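Benzoate transport porin BenP (Acinetobacter baumannii AB307-0294, PDB 5DL8) forms an outer-membrane beta-barrel that probably lets benzoate and other small solutes, perhaps including antibiotics, into the cell. Local coordinates at residues D136-A141 / E302-N307; K249-K254 / S291-P296; Y202-Y207 / K214-F219. All coordinates share one frame; numbering follows the deposited sequence. Where two conformers were deposited one is given.

Interaction 1: D136-A141 / E302-N307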
loop_
_atom_site.group_PDB
_atom_site.type_symbol
_atom_site.label_atom_id
_atom_site.label_comp_id
_atom_site.label_asym_id
_atom_site.label_seq_id
_atom_site.Cartn_x
_atom_site.Cartn_y
_atom_site.Cartn_z
ATOM N N ASP A 136 -2.647 -3.412 -7.141
ATOM C CA ASP A 136 -3.434 -3.123 -5.994
ATOM C C ASP A 136 -3.914 -4.483 -5.406
ATOM O O ASP A 136 -5.078 -4.808 -5.511
ATOM C CB ASP A 136 -4.678 -2.252 -6.353
ATOM C CG ASP A 136 -5.489 -1.853 -5.107
ATOM O OD1 ASP A 136 -5.042 -2.054 -3.934
ATOM O OD2 ASP A 136 -6.595 -1.326 -5.292
ATOM N N LEU A 137 -2.973 -5.229 -4.822
ATOM C CA LEU A 137 -3.134 -6.589 -4.358
ATOM C C LEU A 137 -2.441 -6.811 -3.054
ATOM O O LEU A 137 -1.519 -6.056 -2.629
ATOM C CB LEU A 137 -2.489 -7.541 -5.365
ATOM C CG LEU A 137 -3.278 -7.568 -6.717
ATOM C CD1 LEU A 137 -2.382 -8.126 -7.775
ATOM C CD2 LEU A 137 -4.614 -8.314 -6.713
ATOM N N PRO A 138 -2.809 -7.887 -2.389
ATOM C CA PRO A 138 -1.902 -8.430 -1.338
ATOM C C PRO A 138 -0.423 -8.610 -1.812
ATOM O O PRO A 138 -0.162 -8.908 -2.992
ATOM C CB PRO A 138 -2.514 -9.789 -1.133
ATOM C CG PRO A 138 -4.039 -9.452 -1.320
ATOM C CD PRO A 138 -3.999 -8.708 -2.581
ATOM N N VAL A 139 0.534 -8.462 -0.925
ATOM C CA VAL A 139 1.886 -8.301 -1.297
ATOM C C VAL A 139 2.305 -7.007 -2.128
ATOM O O VAL A 139 3.258 -6.334 -1.743
ATOM C CB VAL A 139 2.458 -9.536 -2.143
ATOM C CG1 VAL A 139 4.008 -9.422 -2.155
ATOM C CG2 VAL A 139 2.022 -10.916 -1.600
ATOM N N THR A 140 1.644 -6.762 -3.292
ATOM C CA THR A 140 2.012 -5.743 -4.218
ATOM C C THR A 140 0.918 -4.701 -4.215
ATOM O O THR A 140 -0.070 -4.819 -4.974
ATOM C CB THR A 140 2.242 -6.373 -5.599
ATOM O OG1 THR A 140 1.060 -6.964 -6.059
ATOM C CG2 THR A 140 3.403 -7.439 -5.540
ATOM N N ALA A 141 0.970 -3.698 -3.370
ATOM C CA ALA A 141 -0.167 -2.693 -3.338
ATOM C C ALA A 141 0.199 -1.301 -3.890
ATOM O O ALA A 141 1.328 -1.079 -4.353
ATOM C CB ALA A 141 -0.700 -2.543 -1.896
ATOM N N GLU A 302 1.400 -4.103 3.472
ATOM C CA GLU A 302 0.324 -5.114 3.264
ATOM C C GLU A 302 -0.940 -4.362 3.602
ATOM O O GLU A 302 -1.467 -4.373 4.766
ATOM C CB GLU A 302 0.502 -6.384 4.092
ATOM C CG GLU A 302 -0.571 -7.425 3.836
ATOM C CD GLU A 302 -0.822 -7.531 2.313
ATOM O OE1 GLU A 302 -1.755 -6.783 1.797
ATOM O OE2 GLU A 302 -0.045 -8.299 1.644
ATOM N N THR A 303 -1.427 -3.744 2.552
ATOM C CA THR A 303 -2.610 -2.863 2.579
ATOM C C THR A 303 -3.932 -3.590 2.838
ATOM O O THR A 303 -4.907 -2.935 3.188
ATOM C CB THR A 303 -2.807 -2.057 1.253
ATOM O OG1 THR A 303 -2.853 -3.000 0.143
ATOM C CG2 THR A 303 -1.524 -0.969 1.052
ATOM N N TYR A 304 -3.940 -4.912 2.654
ATOM C CA TYR A 304 -5.119 -5.766 2.949
ATOM C C TYR A 304 -5.201 -6.283 4.339
ATOM O O TYR A 304 -6.043 -7.149 4.632
ATOM C CB TYR A 304 -5.173 -6.886 1.923
ATOM C CG TYR A 304 -5.532 -6.323 0.540
ATOM C CD1 TYR A 304 -4.554 -5.626 -0.278
ATOM C CD2 TYR A 304 -6.896 -6.372 0.091
ATOM C CE1 TYR A 304 -4.926 -5.057 -1.503
ATOM C CE2 TYR A 304 -7.285 -5.803 -1.119
ATOM C CZ TYR A 304 -6.343 -5.189 -1.924
ATOM O OH TYR A 304 -6.808 -4.723 -3.105
ATOM N N PHE A 305 -4.257 -5.877 5.176
ATOM C CA PHE A 305 -4.392 -6.073 6.619
ATOM C C PHE A 305 -5.599 -5.186 7.014
ATOM O O PHE A 305 -5.959 -4.292 6.225
ATOM C CB PHE A 305 -3.102 -5.610 7.352
ATOM C CG PHE A 305 -2.008 -6.619 7.507
ATOM C CD1 PHE A 305 -2.047 -7.883 6.963
ATOM C CD2 PHE A 305 -0.861 -6.257 8.224
ATOM C CE1 PHE A 305 -0.991 -8.760 7.110
ATOM C CE2 PHE A 305 0.237 -7.146 8.404
ATOM C CZ PHE A 305 0.151 -8.390 7.827
ATOM N N ILE A 306 -6.276 -5.462 8.152
ATOM C CA ILE A 306 -7.503 -4.615 8.547
ATOM C C ILE A 306 -7.145 -3.121 8.843
ATOM O O ILE A 306 -7.963 -2.249 8.802
ATOM C CB ILE A 306 -8.261 -5.062 9.814
ATOM C CG1 ILE A 306 -7.367 -4.854 11.056
ATOM C CG2 ILE A 306 -8.754 -6.476 9.731
ATOM C CD1 ILE A 306 -7.908 -5.573 12.302
ATOM N N ASN A 307 -5.924 -2.879 9.270
ATOM C CA ASN A 307 -5.410 -1.530 9.588
ATOM C C ASN A 307 -3.881 -1.345 9.367
ATOM O O ASN A 307 -3.127 -1.138 10.356
ATOM C CB ASN A 307 -5.779 -1.239 11.052
ATOM C CG ASN A 307 -5.389 0.168 11.491
ATOM O OD1 ASN A 307 -5.318 1.107 10.690
ATOM N ND2 ASN A 307 -5.163 0.304 12.777
HETATM O O HOH W 1 -1.268 -4.893 -0.065
#
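Pro-138 lies beside Tyr-304 with CA atoms 6.0 Å apart, and Val-139 beside Glu-302, where two irregular loops meet without strand pairing. Residues 302-305 make a type I turn closed by Phe-305 N and Glu-302 O; in the other loop a weak bond from Thr-140 N to Pro-138 O closes a classic gamma turn centred on Val-139. Glu-302 OE2 accepts Val-139 N through its syn lone pair, at 2.6 Å and nearly straight (174°). The glutamate chain starts with CG opposite N and bends at chi2 (44°), bringing the carboxylate back beside its own turn, where OE1 accepts Tyr-304 N through the anti lone pair. Between the loops one water donates to Leu-137 O and Glu-302 OE1 and accepts from Thr-303 N and OG1, giving four bonds. The Tyr-304 ring slides beneath Pro-138, whose CD sits over one face, 4.0 Å from the centroid, as a CH-pi contact. At its tip, OH lies 3.0 Å from Asp-136 O and is hydrogen-bonded to Arg-206 on the barrel wall. Such buried contact between the third and seventh extracellular loops, folded into the barrel, is consistent with the channel constriction of OprD-family porins.

Interaction 2: K249-K254 / S291-P296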
loop_
_atom_site.group_PDB
_atom_site.type_symbol
_atom_site.label_atom_id
_atom_site.label_comp_id
_atom_site.label_asym_id
_atom_site.label_seq_id
_atom_site.Cartn_x
_atom_site.Cartn_y
_atom_site.Cartn_z
ATOM N N LYS A 249 -10.608 -11.134 7.481
ATOM C CA LYS A 249 -9.451 -11.362 6.699
ATOM C C LYS A 249 -8.580 -12.508 7.244
ATOM O O LYS A 249 -8.262 -12.545 8.436
ATOM C CB LYS A 249 -8.618 -10.065 6.655
ATOM C CG LYS A 249 -9.479 -8.956 6.018
ATOM C CD LYS A 249 -8.903 -7.585 6.083
ATOM C CE LYS A 249 -9.464 -6.618 5.114
ATOM N NZ LYS A 249 -8.849 -6.744 3.810
ATOM N N TYR A 250 -8.128 -13.400 6.351
ATOM C CA TYR A 250 -7.238 -14.528 6.731
ATOM C C TYR A 250 -6.044 -14.579 5.815
ATOM O O TYR A 250 -6.163 -14.652 4.584
ATOM C CB TYR A 250 -7.954 -15.859 6.745
ATOM C CG TYR A 250 -7.031 -17.072 6.998
ATOM C CD1 TYR A 250 -6.674 -17.421 8.261
ATOM C CD2 TYR A 250 -6.557 -17.862 5.967
ATOM C CE1 TYR A 250 -5.840 -18.529 8.518
ATOM C CE2 TYR A 250 -5.808 -18.964 6.191
ATOM C CZ TYR A 250 -5.417 -19.270 7.485
ATOM O OH TYR A 250 -4.566 -20.323 7.746
ATOM N N PHE A 251 -4.899 -14.475 6.434
ATOM C CA PHE A 251 -3.612 -14.681 5.735
ATOM C C PHE A 251 -2.876 -15.961 6.251
ATOM O O PHE A 251 -2.749 -16.184 7.485
ATOM C CB PHE A 251 -2.614 -13.472 5.898
ATOM C CG PHE A 251 -3.021 -12.183 5.257
ATOM C CD1 PHE A 251 -3.851 -11.328 5.884
ATOM C CD2 PHE A 251 -2.482 -11.802 4.090
ATOM C CE1 PHE A 251 -4.241 -10.126 5.295
ATOM C CE2 PHE A 251 -2.809 -10.622 3.476
ATOM C CZ PHE A 251 -3.689 -9.763 4.062
ATOM N N ASN A 252 -2.241 -16.648 5.324
ATOM C CA ASN A 252 -1.349 -17.764 5.691
ATOM C C ASN A 252 -0.066 -17.599 4.909
ATOM O O ASN A 252 -0.137 -17.593 3.714
ATOM C CB ASN A 252 -1.973 -19.090 5.272
ATOM C CG ASN A 252 -1.306 -20.360 5.897
ATOM O OD1 ASN A 252 -0.200 -20.814 5.501
ATOM N ND2 ASN A 252 -2.019 -20.974 6.806
ATOM N N ALA A 253 1.057 -17.564 5.625
ATOM C CA ALA A 253 2.456 -17.470 5.057
ATOM C C ALA A 253 3.392 -18.659 5.525
ATOM O O ALA A 253 3.611 -18.907 6.699
ATOM C CB ALA A 253 3.088 -16.142 5.440
ATOM N N LYS A 254 3.988 -19.290 4.552
ATOM C CA LYS A 254 4.843 -20.397 4.770
ATOM C C LYS A 254 6.028 -20.432 3.854
ATOM O O LYS A 254 5.876 -20.233 2.650
ATOM C CB LYS A 254 4.005 -21.667 4.524
ATOM C CG LYS A 254 4.496 -22.825 5.273
ATOM C CD LYS A 254 3.968 -22.744 6.714
ATOM C CE LYS A 254 4.558 -23.926 7.562
ATOM N NZ LYS A 254 6.058 -23.867 7.909
ATOM N N SER A 291 6.432 -17.914 13.692
ATOM C CA SER A 291 7.182 -16.758 13.227
ATOM C C SER A 291 6.277 -15.514 13.267
ATOM O O SER A 291 5.040 -15.594 13.388
ATOM C CB SER A 291 7.794 -16.971 11.852
ATOM O OG SER A 291 6.840 -16.718 10.804
ATOM N N ALA A 292 6.948 -14.333 13.255
ATOM C CA ALA A 292 6.291 -13.076 12.846
ATOM C C ALA A 292 5.702 -13.218 11.412
ATOM O O ALA A 292 6.175 -14.047 10.584
ATOM C CB ALA A 292 7.332 -11.908 12.872
ATOM N N TYR A 293 4.669 -12.409 11.124
ATOM C CA TYR A 293 4.099 -12.331 9.802
ATOM C C TYR A 293 5.107 -11.602 8.872
ATOM O O TYR A 293 5.495 -10.542 9.173
ATOM C CB TYR A 293 2.701 -11.675 9.762
ATOM C CG TYR A 293 2.051 -11.995 8.457
ATOM C CD1 TYR A 293 1.366 -13.174 8.315
ATOM C CD2 TYR A 293 2.226 -11.215 7.338
ATOM C CE1 TYR A 293 0.835 -13.550 7.118
ATOM C CE2 TYR A 293 1.721 -11.602 6.100
ATOM C CZ TYR A 293 1.040 -12.777 6.002
ATOM O OH TYR A 293 0.502 -13.301 4.825
ATOM N N PRO A 294 5.570 -12.226 7.771
ATOM C CA PRO A 294 6.614 -11.619 6.891
ATOM C C PRO A 294 6.141 -10.561 5.928
ATOM O O PRO A 294 5.084 -10.648 5.344
ATOM C CB PRO A 294 7.066 -12.847 6.059
ATOM C CG PRO A 294 5.823 -13.641 5.904
ATOM C CD PRO A 294 5.036 -13.482 7.173
ATOM N N LEU A 295 6.982 -9.611 5.677
ATOM C CA LEU A 295 6.846 -8.578 4.624
ATOM C C LEU A 295 8.141 -8.646 3.787
ATOM O O LEU A 295 9.178 -8.890 4.324
ATOM C CB LEU A 295 6.728 -7.205 5.325
ATOM C CG LEU A 295 5.312 -7.202 5.855
ATOM C CD1 LEU A 295 5.114 -7.157 7.384
ATOM C CD2 LEU A 295 4.338 -6.434 4.977
ATOM N N PRO A 296 8.053 -8.458 2.468
ATOM C CA PRO A 296 9.170 -8.324 1.653
ATOM C C PRO A 296 10.019 -7.070 1.995
ATOM O O PRO A 296 9.532 -6.153 2.619
ATOM C CB PRO A 296 8.618 -8.297 0.243
ATOM C CG PRO A 296 7.080 -8.262 0.341
ATOM C CD PRO A 296 6.728 -8.263 1.789
#
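Tyr-293 drives its phenol between Phe-251 and Ala-253, two residues that project from strand 243-255 toward the loop. Its side chain leaves the backbone with CG opposite N (chi1 -164°), which carries the ring across to the strand; the tyrosine and Phe-251 side chains cross at about a right angle. The two rings meet obliquely, neither stacked nor edge-to-face: their planes are 70° apart and their centroids 5.7 Å. What touches is the hydroxyl end of the tyrosine, with OH 3.3 Å from Phe-251 CB and 3.4 Å from CD2 of the same phenylalanine. Just behind it, Tyr-293 CE1 rests on the methylene CB of Phe-251 and the methyl CB of Ala-253.

The oxygen is not left to apolar neighbours alone, since it is hydrogen-bonded to Lys-228 on the adjoining strand. Pro-294 completes the seat for Ala-253: the methyl CB meets ring carbon CD of Pro-294 at 3.7 Å, and CG comes equally close. That same CD also lies over one face of Tyr-293, 3.5 Å above its plane, so proline and tyrosine pack against one another as well as against the strand. No hydrogen bond joins the two segments, which meet through apolar packing alone. Phe-305, further along the loop, meets both rings edge-to-face, and Tyr-230 meets Phe-251 from the neighbouring strand. It is a long extracellular loop laid against the inside of the wall, as the inward-folded seventh loop is in OprD-family beta-barrel porins.

Interaction 3: Y202-Y207 / K214-F219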
loop_
_atom_site.group_PDB
_atom_site.type_symbol
_atom_site.label_atom_id
_atom_site.label_comp_id
_atom_site.label_asym_id
_atom_site.label_seq_id
_atom_site.Cartn_x
_atom_site.Cartn_y
_atom_site.Cartn_z
ATOM N N TYR A 202 1.305 -15.118 -9.195
ATOM C CA TYR A 202 0.093 -14.918 -8.375
ATOM C C TYR A 202 -1.224 -15.200 -9.122
ATOM O O TYR A 202 -1.269 -15.125 -10.329
ATOM C CB TYR A 202 0.071 -13.480 -7.733
ATOM C CG TYR A 202 -0.279 -12.375 -8.659
ATOM C CD1 TYR A 202 -1.616 -11.936 -8.796
ATOM C CD2 TYR A 202 0.707 -11.700 -9.372
ATOM C CE1 TYR A 202 -1.954 -10.914 -9.638
ATOM C CE2 TYR A 202 0.329 -10.677 -10.245
ATOM C CZ TYR A 202 -0.975 -10.288 -10.384
ATOM O OH TYR A 202 -1.289 -9.233 -11.251
ATOM N N ILE A 203 -2.269 -15.463 -8.355
ATOM C CA ILE A 203 -3.703 -15.475 -8.832
ATOM C C ILE A 203 -4.545 -14.727 -7.821
ATOM O O ILE A 203 -4.309 -14.843 -6.581
ATOM C CB ILE A 203 -4.225 -16.885 -9.244
ATOM C CG1 ILE A 203 -5.767 -16.971 -9.438
ATOM C CG2 ILE A 203 -3.804 -17.905 -8.251
ATOM C CD1 ILE A 203 -6.186 -18.049 -10.447
ATOM N N ASP A 204 -5.465 -13.879 -8.321
ATOM C CA ASP A 204 -6.397 -13.203 -7.450
ATOM C C ASP A 204 -7.766 -13.359 -8.032
ATOM O O ASP A 204 -7.905 -13.136 -9.170
ATOM C CB ASP A 204 -6.010 -11.740 -7.377
ATOM C CG ASP A 204 -6.884 -10.953 -6.480
ATOM O OD1 ASP A 204 -6.660 -11.018 -5.264
ATOM O OD2 ASP A 204 -7.764 -10.227 -7.015
ATOM N N LEU A 205 -8.765 -13.732 -7.245
ATOM C CA LEU A 205 -10.158 -13.976 -7.640
ATOM C C LEU A 205 -11.096 -13.168 -6.744
ATOM O O LEU A 205 -10.864 -13.126 -5.452
ATOM C CB LEU A 205 -10.477 -15.462 -7.458
ATOM C CG LEU A 205 -9.675 -16.446 -8.283
ATOM C CD1 LEU A 205 -10.151 -17.890 -8.067
ATOM C CD2 LEU A 205 -9.792 -16.158 -9.787
ATOM N N ARG A 206 -12.011 -12.426 -7.384
ATOM C CA ARG A 206 -12.967 -11.494 -6.689
ATOM C C ARG A 206 -14.390 -11.838 -7.078
ATOM O O ARG A 206 -14.699 -11.869 -8.238
ATOM C CB ARG A 206 -12.675 -10.008 -6.981
ATOM C CG ARG A 206 -11.530 -9.392 -6.180
ATOM C CD ARG A 206 -11.045 -7.978 -6.649
ATOM N NE ARG A 206 -9.683 -7.773 -6.053
ATOM C CZ ARG A 206 -9.084 -6.607 -5.696
ATOM N NH1 ARG A 206 -9.694 -5.442 -5.938
ATOM N NH2 ARG A 206 -7.869 -6.621 -5.088
ATOM N N TYR A 207 -15.198 -12.260 -6.105
ATOM C CA TYR A 207 -16.543 -12.798 -6.356
ATOM C C TYR A 207 -17.524 -11.967 -5.566
ATOM O O TYR A 207 -17.283 -11.665 -4.380
ATOM C CB TYR A 207 -16.661 -14.326 -6.043
ATOM C CG TYR A 207 -17.927 -15.002 -6.610
ATOM C CD1 TYR A 207 -19.109 -15.037 -5.913
ATOM C CD2 TYR A 207 -17.934 -15.582 -7.889
ATOM C CE1 TYR A 207 -20.253 -15.604 -6.479
ATOM C CE2 TYR A 207 -19.069 -16.121 -8.459
ATOM C CZ TYR A 207 -20.219 -16.173 -7.741
ATOM O OH TYR A 207 -21.360 -16.796 -8.304
ATOM N N LYS A 214 -19.205 -9.642 -0.699
ATOM C CA LYS A 214 -18.223 -10.103 -1.660
ATOM C C LYS A 214 -17.025 -10.698 -0.985
ATOM O O LYS A 214 -16.830 -10.491 0.192
ATOM C CB LYS A 214 -17.789 -8.963 -2.563
ATOM C CG LYS A 214 -17.099 -7.815 -1.853
ATOM C CD LYS A 214 -16.728 -6.734 -2.857
ATOM C CE LYS A 214 -16.839 -5.330 -2.238
ATOM N NZ LYS A 214 -15.699 -5.270 -1.300
ATOM N N GLY A 215 -16.265 -11.466 -1.768
ATOM C CA GLY A 215 -15.089 -12.182 -1.266
ATOM C C GLY A 215 -13.847 -12.074 -2.195
ATOM O O GLY A 215 -13.935 -11.845 -3.369
ATOM N N GLU A 216 -12.701 -12.380 -1.692
ATOM C CA GLU A 216 -11.475 -12.330 -2.514
ATOM C C GLU A 216 -10.609 -13.523 -2.098
ATOM O O GLU A 216 -10.458 -13.799 -0.917
ATOM C CB GLU A 216 -10.830 -10.910 -2.395
ATOM C CG GLU A 216 -9.418 -10.835 -3.009
ATOM C CD GLU A 216 -8.824 -9.450 -3.083
ATOM O OE1 GLU A 216 -9.429 -8.470 -2.556
ATOM O OE2 GLU A 216 -7.697 -9.294 -3.643
ATOM N N TYR A 217 -10.087 -14.271 -3.039
ATOM C CA TYR A 217 -9.031 -15.184 -2.718
ATOM C C TYR A 217 -7.786 -14.816 -3.465
ATOM O O TYR A 217 -7.829 -14.567 -4.690
ATOM C CB TYR A 217 -9.424 -16.583 -3.187
ATOM C CG TYR A 217 -8.280 -17.566 -3.111
ATOM C CD1 TYR A 217 -7.821 -18.023 -1.878
ATOM C CD2 TYR A 217 -7.646 -18.018 -4.239
ATOM C CE1 TYR A 217 -6.709 -18.897 -1.786
ATOM C CE2 TYR A 217 -6.632 -18.983 -4.171
ATOM C CZ TYR A 217 -6.126 -19.390 -2.938
ATOM O OH TYR A 217 -5.055 -20.281 -2.826
ATOM N N TYR A 218 -6.642 -14.860 -2.799
ATOM C CA TYR A 218 -5.349 -14.578 -3.511
ATOM C C TYR A 218 -4.360 -15.644 -3.177
ATOM O O TYR A 218 -4.228 -16.068 -2.024
ATOM C CB TYR A 218 -4.756 -13.231 -2.962
ATOM C CG TYR A 218 -3.372 -12.871 -3.405
ATOM C CD1 TYR A 218 -3.145 -12.160 -4.544
ATOM C CD2 TYR A 218 -2.273 -13.230 -2.636
ATOM C CE1 TYR A 218 -1.827 -11.805 -4.924
ATOM C CE2 TYR A 218 -0.972 -12.929 -3.005
ATOM C CZ TYR A 218 -0.762 -12.264 -4.173
ATOM O OH TYR A 218 0.551 -11.983 -4.452
ATOM N N PHE A 219 -3.555 -15.983 -4.151
ATOM C CA PHE A 219 -2.407 -16.867 -3.922
ATOM C C PHE A 219 -1.191 -16.246 -4.583
ATOM O O PHE A 219 -1.225 -15.806 -5.762
ATOM C CB PHE A 219 -2.584 -18.312 -4.386
ATOM C CG PHE A 219 -1.302 -19.181 -4.239
ATOM C CD1 PHE A 219 -0.819 -19.577 -2.986
ATOM C CD2 PHE A 219 -0.561 -19.566 -5.347
ATOM C CE1 PHE A 219 0.361 -20.400 -2.843
ATOM C CE2 PHE A 219 0.611 -20.379 -5.193
ATOM C CZ PHE A 219 1.047 -20.792 -3.924
#
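Ile-203, Leu-205 and Tyr-207 pair with Phe-219, Tyr-217 and Gly-215 as the three hydrogen-bonded pairs of an antiparallel hairpin whose strands run at 173°. Each pair closes two N-H to O=C bonds. All six are short: Leu-205 N to Tyr-217 O measures 2.8 Å, and the longest, Tyr-207 N to Gly-215 O, 3.0 Å. Asp-204 and Arg-206 turn their backbone bonds to the other neighbouring strand, at Glu-168 and Tyr-166, while Glu-216 bonds to Gly-232 on strand 226-238. The barrel wall thus continues on both sides.

On the face shared by Asp-204, Arg-206, Glu-216 and Tyr-218 the side chains form a charged network. Arg-206 runs alongside Glu-216, pointing the same way, and NH2 reaches OE2 at 3.0 Å in a bent salt bridge (139°) that meets the carboxylate from above its plane; Glu-216 OE1 lies over one face of the guanidinium. NE of the same arginine bonds Asp-204 OD2 at 3.3 Å, on the syn lone pair. Between the two acids, Asp-204 OD1 and Glu-216 OE2 lie only 2.6 Å apart with their carboxylates 83° apart; one of them probably holds a proton. An extended chain brings the glutamate end to this meeting point. Arg-206 NH2 also bonds Tyr-304, from the loop inside the barrel. Outside the network, Lys-214 NZ makes a salt bridge to Glu-234, Tyr-217 OH is hydrogen-bonded to His-229, and Tyr-202 OH to Glu-168 and Asn-156.

One arginine therefore serves two crowded acids and a phenol. Its positive charge would help offset theirs, and a proton on one of the acids would relieve their repulsion, consistent with a cross-linked polar patch on the inner wall.

Interaction 1 is the hub. Its loop residues touch both of the others, whereas interactions 2 and 3 stay apart, their nearest atoms about 7 Å from each other on the same barrel wall. Toward interaction 3, Tyr-304 OH reaches Arg-206 NH2 at 2.9 Å, and Val-139 CG2 packs on Tyr-218 OH. Toward interaction 2, Tyr-304 O lies 3.0 Å from Lys-249 NZ and 3.5 Å from Phe-251 CE1. Residues 291-296 and 302-307 belong to one long loop, fastened at two places whose centres are about 12 Å apart. Interaction 1 joins two loops, interaction 2 lays one on the wall, and interaction 3 is wall that interaction 1 reaches; all lie away from the calcium sites.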